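Local coordinates for protein mannan endo-1,4-beta-mannosidase (Mytilus edulis, PDB 2C0H) that hydrolyses internal beta-1,4-mannosidic linkages of mannans, galactomannans and glucomannans, cutting the polysaccharide backbone into short manno-oligosaccharides, at residues E48-L51 / S52-S56; S329-N332 / Q333-G336; Y96-A99 / A100-H103; W28-Y31 / A32-F35. The protein carries 3 engineered substitutions. All coordinates share one frame; numbering follows the deposited sequence.

Interaction 1: E48-L51 / S52-S56. Unlike the reference sequence in segment 52-56: M54 (reference Ile).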
loop_
_atom_site.group_PDB
_atom_site.type_symbol
_atom_site.label_atom_id
_atom_site.label_comp_id
_atom_site.label_asym_id
_atom_site.label_seq_id
_atom_site.Cartn_x
_atom_site.Cartn_y
_atom_site.Cartn_z
ATOM N N GLU A 48 3.198 16.603 -11.223
ATOM C CA GLU A 48 4.232 17.571 -10.813
ATOM C C GLU A 48 3.669 18.650 -9.893
ATOM O O GLU A 48 4.324 19.050 -8.927
ATOM C CB GLU A 48 4.916 18.218 -12.034
ATOM C CG GLU A 48 5.763 19.454 -11.738
ATOM C CD GLU A 48 6.959 19.191 -10.828
ATOM O OE1 GLU A 48 7.498 18.057 -10.827
ATOM O OE2 GLU A 48 7.366 20.139 -10.111
ATOM N N SER A 49 2.457 19.116 -10.174
ATOM C CA SER A 49 1.870 20.133 -9.301
ATOM C C SER A 49 1.573 19.546 -7.916
ATOM O O SER A 49 1.694 20.241 -6.908
ATOM C CB SER A 49 0.625 20.765 -9.923
ATOM O OG SER A 49 -0.423 19.851 -10.066
ATOM N N THR A 50 1.182 18.268 -7.866
ATOM C CA THR A 50 0.921 17.590 -6.589
ATOM C C THR A 50 2.213 17.508 -5.771
ATOM O O THR A 50 2.199 17.759 -4.563
ATOM C CB THR A 50 0.311 16.175 -6.797
ATOM O OG1 THR A 50 -0.972 16.284 -7.427
ATOM C CG2 THR A 50 0.144 15.447 -5.493
ATOM N N LEU A 51 3.308 17.138 -6.425
ATOM C CA LEU A 51 4.618 17.093 -5.765
ATOM C C LEU A 51 5.045 18.459 -5.217
ATOM O O LEU A 51 5.573 18.540 -4.115
ATOM C CB LEU A 51 5.695 16.585 -6.717
ATOM C CG LEU A 51 5.608 15.141 -7.195
ATOM C CD1 LEU A 51 6.644 14.938 -8.294
ATOM C CD2 LEU A 51 5.817 14.158 -6.046
ATOM N N SER A 52 4.827 19.511 -6.003
ATOM C CA SER A 52 5.188 20.872 -5.597
ATOM C C SER A 52 4.407 21.288 -4.356
ATOM O O SER A 52 5.000 21.799 -3.388
ATOM C CB SER A 52 4.922 21.866 -6.732
ATOM O OG SER A 52 5.262 23.187 -6.328
ATOM N N ASP A 53 3.087 21.086 -4.400
ATOM C CA ASP A 53 2.181 21.373 -3.269
ATOM C C ASP A 53 2.656 20.660 -2.007
ATOM O O ASP A 53 2.737 21.249 -0.928
ATOM C CB ASP A 53 0.747 20.905 -3.562
ATOM C CG ASP A 53 0.003 21.775 -4.569
ATOM O OD1 ASP A 53 0.542 22.812 -5.012
ATOM O OD2 ASP A 53 -1.150 21.396 -4.921
ATOM N N MET A 54 2.959 19.376 -2.143
ATOM C CA MET A 54 3.340 18.575 -0.993
ATOM C C MET A 54 4.663 18.999 -0.395
ATOM O O MET A 54 4.754 19.137 0.819
ATOM C CB MET A 54 3.342 17.094 -1.339
ATOM C CG MET A 54 1.943 16.563 -1.495
ATOM S SD MET A 54 1.935 14.827 -1.905
ATOM C CE MET A 54 2.982 14.198 -0.581
ATOM N N GLN A 55 5.674 19.235 -1.225
ATOM C CA GLN A 55 6.971 19.688 -0.725
ATOM C C GLN A 55 6.826 20.970 0.076
ATOM O O GLN A 55 7.390 21.093 1.164
ATOM C CB GLN A 55 7.998 19.901 -1.843
ATOM C CG GLN A 55 9.355 20.359 -1.282
ATOM C CD GLN A 55 10.464 20.437 -2.302
ATOM O OE1 GLN A 55 10.253 20.792 -3.456
ATOM N NE2 GLN A 55 11.680 20.140 -1.857
ATOM N N SER A 56 6.056 21.911 -0.447
ATOM C CA SER A 56 5.898 23.173 0.260
ATOM C C SER A 56 5.128 23.033 1.596
ATOM O O SER A 56 5.296 23.884 2.478
ATOM C CB SER A 56 5.268 24.222 -0.654
ATOM O OG SER A 56 3.936 23.911 -0.971
#
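The sulfur of M54 lies beside the methyl of T50, SD to CG2 4.1 Å, one turn apart on helix 40-56, and the two side chains run alongside each other in the same direction. The first torsion of T50 (chi1 -64°) places OG1 beside the backbone N and CG2 trans to it. The methyl therefore goes to M54, while the hydroxyl is bonded to the T46 carbonyl one turn back and to NE2 of Q26. M54, where the reference sequence has isoleucine, lays its CG against T50 O at 3.3 Å and then bends at the last torsion (chi3 53°). W330 of helix 330-339 packs on both residues.

The backbone beneath is regular: S52, D53, M54 and Q55 each donate N-H to the carbonyl four residues earlier. One of these bonds, D53 N to S49 O, is 3.0 Å long and almost straight. The D53 carboxylate folds back over the S49 carbonyl, with CG 3.3 Å from S49 O. Its OD1 and S49 O are both acceptors and cannot bond, and OD2 turns to W330. Where the helix closes, S56 OG donates to D53 O at 2.9 Å from above the carbonyl plane. L51 carries its leucine branches away, onto Y96 of helix 89-102.

Threonine and leucine thus suit the buried side, serine and aspartate the side nearer solvent. The chemistry implies a division of labour: D53, E48 and Q55 reach other elements, the last two through H103, T50 and S56 also serve local carbonyls, and the main-chain bonds hold the turn itself.

Interaction 2: S329-N332 / Q333-G336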
loop_
_atom_site.group_PDB
_atom_site.type_symbol
_atom_site.label_atom_id
_atom_site.label_comp_id
_atom_site.label_asym_id
_atom_site.label_seq_id
_atom_site.Cartn_x
_atom_site.Cartn_y
_atom_site.Cartn_z
ATOM N N SER A 329 -11.456 17.283 0.292
ATOM C CA SER A 329 -10.711 18.530 0.291
ATOM C C SER A 329 -9.205 18.319 0.311
ATOM O O SER A 329 -8.674 17.768 1.280
ATOM C CB SER A 329 -11.094 19.368 1.513
ATOM O OG SER A 329 -10.218 20.462 1.700
ATOM N N TRP A 330 -8.532 18.800 -0.725
ATOM C CA TRP A 330 -7.061 18.779 -0.786
ATOM C C TRP A 330 -6.452 19.745 0.235
ATOM O O TRP A 330 -5.449 19.433 0.881
ATOM C CB TRP A 330 -6.589 19.069 -2.219
ATOM C CG TRP A 330 -5.104 19.018 -2.521
ATOM C CD1 TRP A 330 -4.390 19.967 -3.171
ATOM C CD2 TRP A 330 -4.165 17.950 -2.225
ATOM N NE1 TRP A 330 -3.066 19.590 -3.296
ATOM C CE2 TRP A 330 -2.911 18.349 -2.740
ATOM C CE3 TRP A 330 -4.267 16.718 -1.593
ATOM C CZ2 TRP A 330 -1.761 17.563 -2.615
ATOM C CZ3 TRP A 330 -3.104 15.923 -1.475
ATOM C CH2 TRP A 330 -1.894 16.353 -1.991
ATOM N N ASN A 331 -7.042 20.927 0.403
ATOM C CA ASN A 331 -6.528 21.838 1.423
ATOM C C ASN A 331 -6.527 21.261 2.847
ATOM O O ASN A 331 -5.587 21.541 3.591
ATOM C CB ASN A 331 -7.294 23.162 1.417
ATOM C CG ASN A 331 -6.993 24.016 0.208
ATOM O OD1 ASN A 331 -5.946 23.888 -0.440
ATOM N ND2 ASN A 331 -7.915 24.932 -0.096
ATOM N N ASN A 332 -7.556 20.485 3.225
ATOM C CA ASN A 332 -7.616 19.833 4.547
ATOM C C ASN A 332 -6.429 18.887 4.711
ATOM O O ASN A 332 -5.837 18.776 5.782
ATOM C CB ASN A 332 -8.896 19.020 4.729
ATOM C CG ASN A 332 -10.097 19.863 5.129
ATOM O OD1 ASN A 332 -9.971 21.049 5.463
ATOM N ND2 ASN A 332 -11.264 19.238 5.128
ATOM N N GLN A 333 -6.111 18.175 3.638
ATOM C CA GLN A 333 -5.014 17.219 3.675
ATOM C C GLN A 333 -3.667 17.895 3.831
ATOM O O GLN A 333 -2.824 17.462 4.647
ATOM C CB GLN A 333 -5.046 16.349 2.412
ATOM C CG GLN A 333 -6.287 15.457 2.282
ATOM C CD GLN A 333 -6.384 14.805 0.921
ATOM O OE1 GLN A 333 -5.572 13.935 0.581
ATOM N NE2 GLN A 333 -7.377 15.200 0.130
ATOM N N LEU A 334 -3.442 18.956 3.054
ATOM C CA LEU A 334 -2.216 19.751 3.130
ATOM C C LEU A 334 -2.056 20.420 4.508
ATOM O O LEU A 334 -0.966 20.485 5.044
ATOM C CB LEU A 334 -2.194 20.804 2.023
ATOM C CG LEU A 334 -2.077 20.300 0.581
ATOM C CD1 LEU A 334 -2.200 21.458 -0.409
ATOM C CD2 LEU A 334 -0.782 19.539 0.362
ATOM N N ARG A 335 -3.149 20.899 5.091
ATOM C CA ARG A 335 -3.085 21.497 6.427
ATOM C C ARG A 335 -2.666 20.442 7.469
ATOM O O ARG A 335 -1.916 20.730 8.391
ATOM C CB ARG A 335 -4.444 22.113 6.790
ATOM C CG ARG A 335 -4.404 23.250 7.801
ATOM C CD ARG A 335 -5.818 23.731 8.104
ATOM N NE ARG A 335 -6.550 22.699 8.833
ATOM C CZ ARG A 335 -7.590 22.003 8.382
ATOM N NH1 ARG A 335 -8.157 22.285 7.218
ATOM N NH2 ARG A 335 -8.123 21.062 9.152
ATOM N N GLY A 336 -3.131 19.208 7.308
ATOM C CA GLY A 336 -2.724 18.119 8.184
ATOM C C GLY A 336 -1.242 17.835 8.072
ATOM O O GLY A 336 -0.552 17.744 9.093
#
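L334 covers one face of the W330 indole: its CD1 makes a CH-pi contact 3.9 Å from the centroid of the five-membered ring, and its CD2 lies 3.7 Å from CZ2 of the six-membered ring. The indole reaches this branched residue one turn ahead because CG of W330 is trans to the backbone N (chi1 -177°). Q333 meets the same ring at its edge, OE1 lying in the ring plane 3.8 Å from CE3, with amide and indole almost perpendicular. Its NE2 donates to S329 O at 3.1 Å from well above the carbonyl plane.

On the other side of the turn, R335 NH1 donates to N332 OD1 at 2.8 Å, nearly in the guanidinium plane. S329 is the N-cap of helix 330-339, its OG accepting from N332 N at 3.1 Å.

The second shell fixes these groups. E298 bonds N332 ND2, and R325 makes a cation-pi contact with W330, whose NE1 is bonded to D53. Replacing W330 by an alanine is likely to uncover L334 and leave D53 OD2 without its indole donor.

The Q333 side chain lies about 6 Å from that of W323, a probable substrate-binding residue. The buried amide of Q333 has both ends met, OE1 by T322 and NE2 by S324 O as well as S329 O. E306 balances the charge of R335 through a salt bridge, and N332 OD1 and Q297 take its other N-H groups.

Interaction 3: Y96-A99 / A100-H103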
loop_
_atom_site.group_PDB
_atom_site.type_symbol
_atom_site.label_atom_id
_atom_site.label_comp_id
_atom_site.label_asym_id
_atom_site.label_seq_id
_atom_site.Cartn_x
_atom_site.Cartn_y
_atom_site.Cartn_z
ATOM N N TYR A 96 8.852 9.991 -13.580
ATOM C CA TYR A 96 8.104 10.393 -12.381
ATOM C C TYR A 96 8.996 10.357 -11.158
ATOM O O TYR A 96 8.997 11.275 -10.348
ATOM C CB TYR A 96 6.852 9.521 -12.175
ATOM C CG TYR A 96 5.998 9.887 -10.969
ATOM C CD1 TYR A 96 5.631 11.211 -10.721
ATOM C CD2 TYR A 96 5.511 8.913 -10.107
ATOM C CE1 TYR A 96 4.840 11.537 -9.621
ATOM C CE2 TYR A 96 4.720 9.239 -9.014
ATOM C CZ TYR A 96 4.384 10.555 -8.775
ATOM O OH TYR A 96 3.582 10.865 -7.680
ATOM N N LEU A 97 9.764 9.286 -11.015
ATOM C CA LEU A 97 10.701 9.198 -9.893
ATOM C C LEU A 97 11.739 10.341 -9.896
ATOM O O LEU A 97 12.094 10.833 -8.826
ATOM C CB LEU A 97 11.376 7.811 -9.860
ATOM C CG LEU A 97 10.452 6.656 -9.454
ATOM C CD1 LEU A 97 11.121 5.325 -9.822
ATOM C CD2 LEU A 97 10.085 6.679 -7.963
ATOM N N HIS A 98 12.206 10.767 -11.075
ATOM C CA HIS A 98 13.161 11.887 -11.166
ATOM C C HIS A 98 12.491 13.184 -10.737
ATOM O O HIS A 98 13.108 13.980 -10.045
ATOM C CB HIS A 98 13.735 12.055 -12.566
ATOM C CG HIS A 98 14.697 10.986 -12.973
ATOM N ND1 HIS A 98 15.274 10.106 -12.084
ATOM C CD2 HIS A 98 15.195 10.673 -14.190
ATOM C CE1 HIS A 98 16.081 9.288 -12.741
ATOM N NE2 HIS A 98 16.047 9.610 -14.021
ATOM N N ALA A 99 11.239 13.388 -11.131
ATOM C CA ALA A 99 10.471 14.554 -10.664
ATOM C C ALA A 99 10.285 14.556 -9.146
ATOM O O ALA A 99 10.447 15.591 -8.488
ATOM C CB ALA A 99 9.119 14.604 -11.371
ATOM N N ALA A 100 9.962 13.399 -8.577
ATOM C CA ALA A 100 9.781 13.261 -7.133
ATOM C C ALA A 100 11.095 13.568 -6.396
ATOM O O ALA A 100 11.102 14.273 -5.386
ATOM C CB ALA A 100 9.281 11.856 -6.782
ATOM N N GLN A 101 12.211 13.085 -6.932
ATOM C CA GLN A 101 13.525 13.302 -6.329
ATOM C C GLN A 101 13.844 14.793 -6.228
ATOM O O GLN A 101 14.381 15.232 -5.226
ATOM C CB GLN A 101 14.611 12.590 -7.139
ATOM C CG GLN A 101 15.957 12.597 -6.475
ATOM C CD GLN A 101 17.011 11.843 -7.254
ATOM O OE1 GLN A 101 16.699 10.979 -8.078
ATOM N NE2 GLN A 101 18.270 12.147 -6.980
ATOM N N ARG A 102 13.482 15.548 -7.262
ATOM C CA ARG A 102 13.735 16.992 -7.305
ATOM C C ARG A 102 12.970 17.714 -6.189
ATOM O O ARG A 102 13.369 18.828 -5.789
ATOM C CB ARG A 102 13.372 17.577 -8.680
ATOM C CG ARG A 102 14.349 17.204 -9.795
ATOM C CD ARG A 102 14.137 17.991 -11.078
ATOM N NE ARG A 102 12.927 17.617 -11.799
ATOM C CZ ARG A 102 12.842 16.656 -12.721
ATOM N NH1 ARG A 102 13.897 15.926 -13.060
ATOM N NH2 ARG A 102 11.676 16.418 -13.302
ATOM N N HIS A 103 11.897 17.089 -5.690
ATOM C CA HIS A 103 11.066 17.627 -4.589
ATOM C C HIS A 103 11.230 16.895 -3.236
ATOM O O HIS A 103 10.432 17.093 -2.307
ATOM C CB HIS A 103 9.588 17.605 -5.003
ATOM C CG HIS A 103 9.256 18.542 -6.120
ATOM N ND1 HIS A 103 8.969 19.875 -5.908
ATOM C CD2 HIS A 103 9.164 18.346 -7.455
ATOM C CE1 HIS A 103 8.707 20.455 -7.066
ATOM N NE2 HIS A 103 8.818 19.550 -8.020
#
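The closing turns of helix 89-102, one of the outer helices of the (beta/alpha)8 barrel, bring R102 and H103 back over H98 and A99. R102 bends at its third torsion (chi3 -71°), and this lays one face of the guanidinium over the backbone of the preceding turn. A99 CA and H98 O both sit beneath that face, and NH2 comes to 3.4 Å from A99 CA and 3.7 Å from A99 CB. With only a methyl at A99, the flat group can lie close to the main chain.

H103 approaches differently. Its ring turns an edge to the carbonyl of A99, CD2 to A99 O 3.2 Å, with the oxygen near the ring plane. Both ring nitrogens are engaged on helix 40-56, NE2 with E48 and ND1 with Q55, so the imidazole is gripped at two places and its rotation is fixed.

The main-chain ladder slackens in step. A100 N reaches Y96 O at 2.9 Å, R102 N reaches H98 O at 3.2 Å, and the bond from H103 N to A99 O is weak. H103 N also donates to A100 O three residues back, at 2.9 Å, a 3-10-like tightening.

Alanine suits both buried positions. A99 lies against E48 and L51 of helix 40-56, and A100 against I107 of strand 106-113, while Q101 and R102 keep their polar ends at the more exposed side. The arrangement is that of an outer helix of a (beta/alpha)8 barrel, packed on a neighbouring helix on one side and on strand 106-113 on another.

Interaction 4: W28-Y31 / A32-F35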
loop_
_atom_site.group_PDB
_atom_site.type_symbol
_atom_site.label_atom_id
_atom_site.label_comp_id
_atom_site.label_asym_id
_atom_site.label_seq_id
_atom_site.Cartn_x
_atom_site.Cartn_y
_atom_site.Cartn_z
ATOM N N TRP A 28 -4.372 8.315 -8.383
ATOM C CA TRP A 28 -4.258 8.264 -9.841
ATOM C C TRP A 28 -4.501 9.651 -10.447
ATOM O O TRP A 28 -4.956 10.569 -9.758
ATOM C CB TRP A 28 -5.291 7.272 -10.421
ATOM C CG TRP A 28 -6.708 7.564 -10.016
ATOM C CD1 TRP A 28 -7.531 8.498 -10.579
ATOM C CD2 TRP A 28 -7.470 6.944 -8.971
ATOM N NE1 TRP A 28 -8.735 8.516 -9.939
ATOM C CE2 TRP A 28 -8.736 7.572 -8.948
ATOM C CE3 TRP A 28 -7.215 5.919 -8.047
ATOM C CZ2 TRP A 28 -9.731 7.202 -8.053
ATOM C CZ3 TRP A 28 -8.191 5.564 -7.157
ATOM C CH2 TRP A 28 -9.441 6.193 -7.165
ATOM N N VAL A 29 -4.215 9.791 -11.730
ATOM C CA VAL A 29 -4.664 10.953 -12.515
ATOM C C VAL A 29 -5.681 10.428 -13.526
ATOM O O VAL A 29 -6.874 10.753 -13.449
ATOM C CB VAL A 29 -3.490 11.713 -13.162
ATOM C CG1 VAL A 29 -4.012 12.842 -14.078
ATOM C CG2 VAL A 29 -2.555 12.264 -12.068
ATOM N N ASN A 30 -5.229 9.572 -14.441
ATOM C CA ASN A 30 -6.143 8.807 -15.284
ATOM C C ASN A 30 -6.132 7.343 -14.820
ATOM O O ASN A 30 -5.169 6.626 -15.070
ATOM C CB ASN A 30 -5.779 8.917 -16.765
ATOM C CG ASN A 30 -6.943 8.497 -17.700
ATOM O OD1 ASN A 30 -8.138 8.670 -17.386
ATOM N ND2 ASN A 30 -6.587 7.957 -18.853
ATOM N N TYR A 31 -7.210 6.949 -14.142
ATOM C CA TYR A 31 -7.330 5.647 -13.421
ATOM C C TYR A 31 -6.891 4.468 -14.276
ATOM O O TYR A 31 -7.462 4.234 -15.325
ATOM C CB TYR A 31 -8.781 5.453 -12.951
ATOM C CG TYR A 31 -9.097 4.205 -12.152
ATOM C CD1 TYR A 31 -8.995 4.186 -10.771
ATOM C CD2 TYR A 31 -9.577 3.060 -12.772
ATOM C CE1 TYR A 31 -9.326 3.065 -10.035
ATOM C CE2 TYR A 31 -9.909 1.936 -12.041
ATOM C CZ TYR A 31 -9.778 1.941 -10.674
ATOM O OH TYR A 31 -10.112 0.830 -9.945
ATOM N N ALA A 32 -5.851 3.767 -13.817
ATOM C CA ALA A 32 -5.285 2.564 -14.463
ATOM C C ALA A 32 -4.530 2.814 -15.776
ATOM O O ALA A 32 -4.098 1.854 -16.435
ATOM C CB ALA A 32 -6.347 1.507 -14.655
ATOM N N ARG A 33 -4.361 4.083 -16.148
ATOM C CA ARG A 33 -3.772 4.477 -17.422
ATOM C C ARG A 33 -2.807 5.668 -17.236
ATOM O O ARG A 33 -2.816 6.625 -18.016
ATOM C CB ARG A 33 -4.903 4.819 -18.408
ATOM C CG ARG A 33 -5.800 3.661 -18.735
ATOM C CD ARG A 33 -6.895 4.028 -19.739
ATOM N NE ARG A 33 -7.903 2.972 -19.808
ATOM C CZ ARG A 33 -7.834 1.876 -20.562
ATOM N NH1 ARG A 33 -6.792 1.642 -21.359
ATOM N NH2 ARG A 33 -8.829 0.995 -20.514
ATOM N N ASP A 34 -1.949 5.589 -16.218
ATOM C CA ASP A 34 -1.030 6.683 -15.900
ATOM C C ASP A 34 0.426 6.451 -16.342
ATOM O O ASP A 34 1.187 7.408 -16.470
ATOM C CB ASP A 34 -1.069 6.978 -14.398
ATOM C CG ASP A 34 -2.257 7.826 -13.992
ATOM O OD1 ASP A 34 -2.554 8.797 -14.717
ATOM O OD2 ASP A 34 -2.859 7.554 -12.939
ATOM N N PHE A 35 0.822 5.187 -16.524
ATOM C CA PHE A 35 2.200 4.831 -16.856
ATOM C C PHE A 35 2.203 3.783 -17.966
ATOM O O PHE A 35 1.316 2.936 -18.005
ATOM C CB PHE A 35 2.922 4.277 -15.613
ATOM C CG PHE A 35 2.953 5.246 -14.455
ATOM C CD1 PHE A 35 3.961 6.188 -14.348
ATOM C CD2 PHE A 35 1.951 5.237 -13.510
ATOM C CE1 PHE A 35 3.983 7.090 -13.298
ATOM C CE2 PHE A 35 1.965 6.154 -12.453
ATOM C CZ PHE A 35 2.978 7.066 -12.358
#
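D34 folds its carboxylate back onto the backbone of V29 and N30, clamping a loop that contains a type II beta turn from N30 to R33 and follows strand 17-25 of the TIM barrel. This is the tight part. V29 N donates to OD2 at 2.9 Å and N30 N to OD1 at 2.8 Å, both bonds nearly straight. Each oxygen is met on its syn side, the donors lying a little over 20° out of the carboxylate plane. The torsion at D34 (chi1 -80°) sets the group beside its own backbone N and over the loop. With an alanine at D34, both amide hydrogens would probably lose their mates and the stretch before the turn would be set free to shift.

The turn closes through R33 N to N30 O at 2.9 Å. A32, at its third position, takes the positive phi (71°) that a type II turn demands and that usually favours glycine; its methyl faces I68 of strand 61-68.

The outer side is looser and exposed. There N30 and R33 merely touch, N30 ND2 lying 3.6 Å from R33 CB, while the arginine chain extends onward from CG.

Inward, W28 contacts W65 and lies about 4 Å from W323, side chain to side chain, both probable substrate-binding residues. Y31 stands edge-to-face against W28, its CD1 3.6 Å above the indole plane and over its centre.

Along the chain the order is interaction 4, 1, 3, 2. Interaction 4 lies in the loop joining strand 17-25 to helix 40-56, which carries interaction 1; helix 89-102 carries interaction 3, and helix 330-339 interaction 2. Interaction 1 touches both other helical contacts, its centre about 10 Å from that of interaction 3 and 13 Å from that of interaction 2, whereas the centres of interactions 2 and 3 are about 22 Å apart. Interaction 4 meets interaction 3 through F35 on Y96. Helix 40-56, the first of the barrel, packs between the next helix, 89-102, and the last, 330-339. Pairing of strand 17-25 with 319-322 closes the TIM barrel, and the contact of helices 40-56 and 330-339 matches it outside.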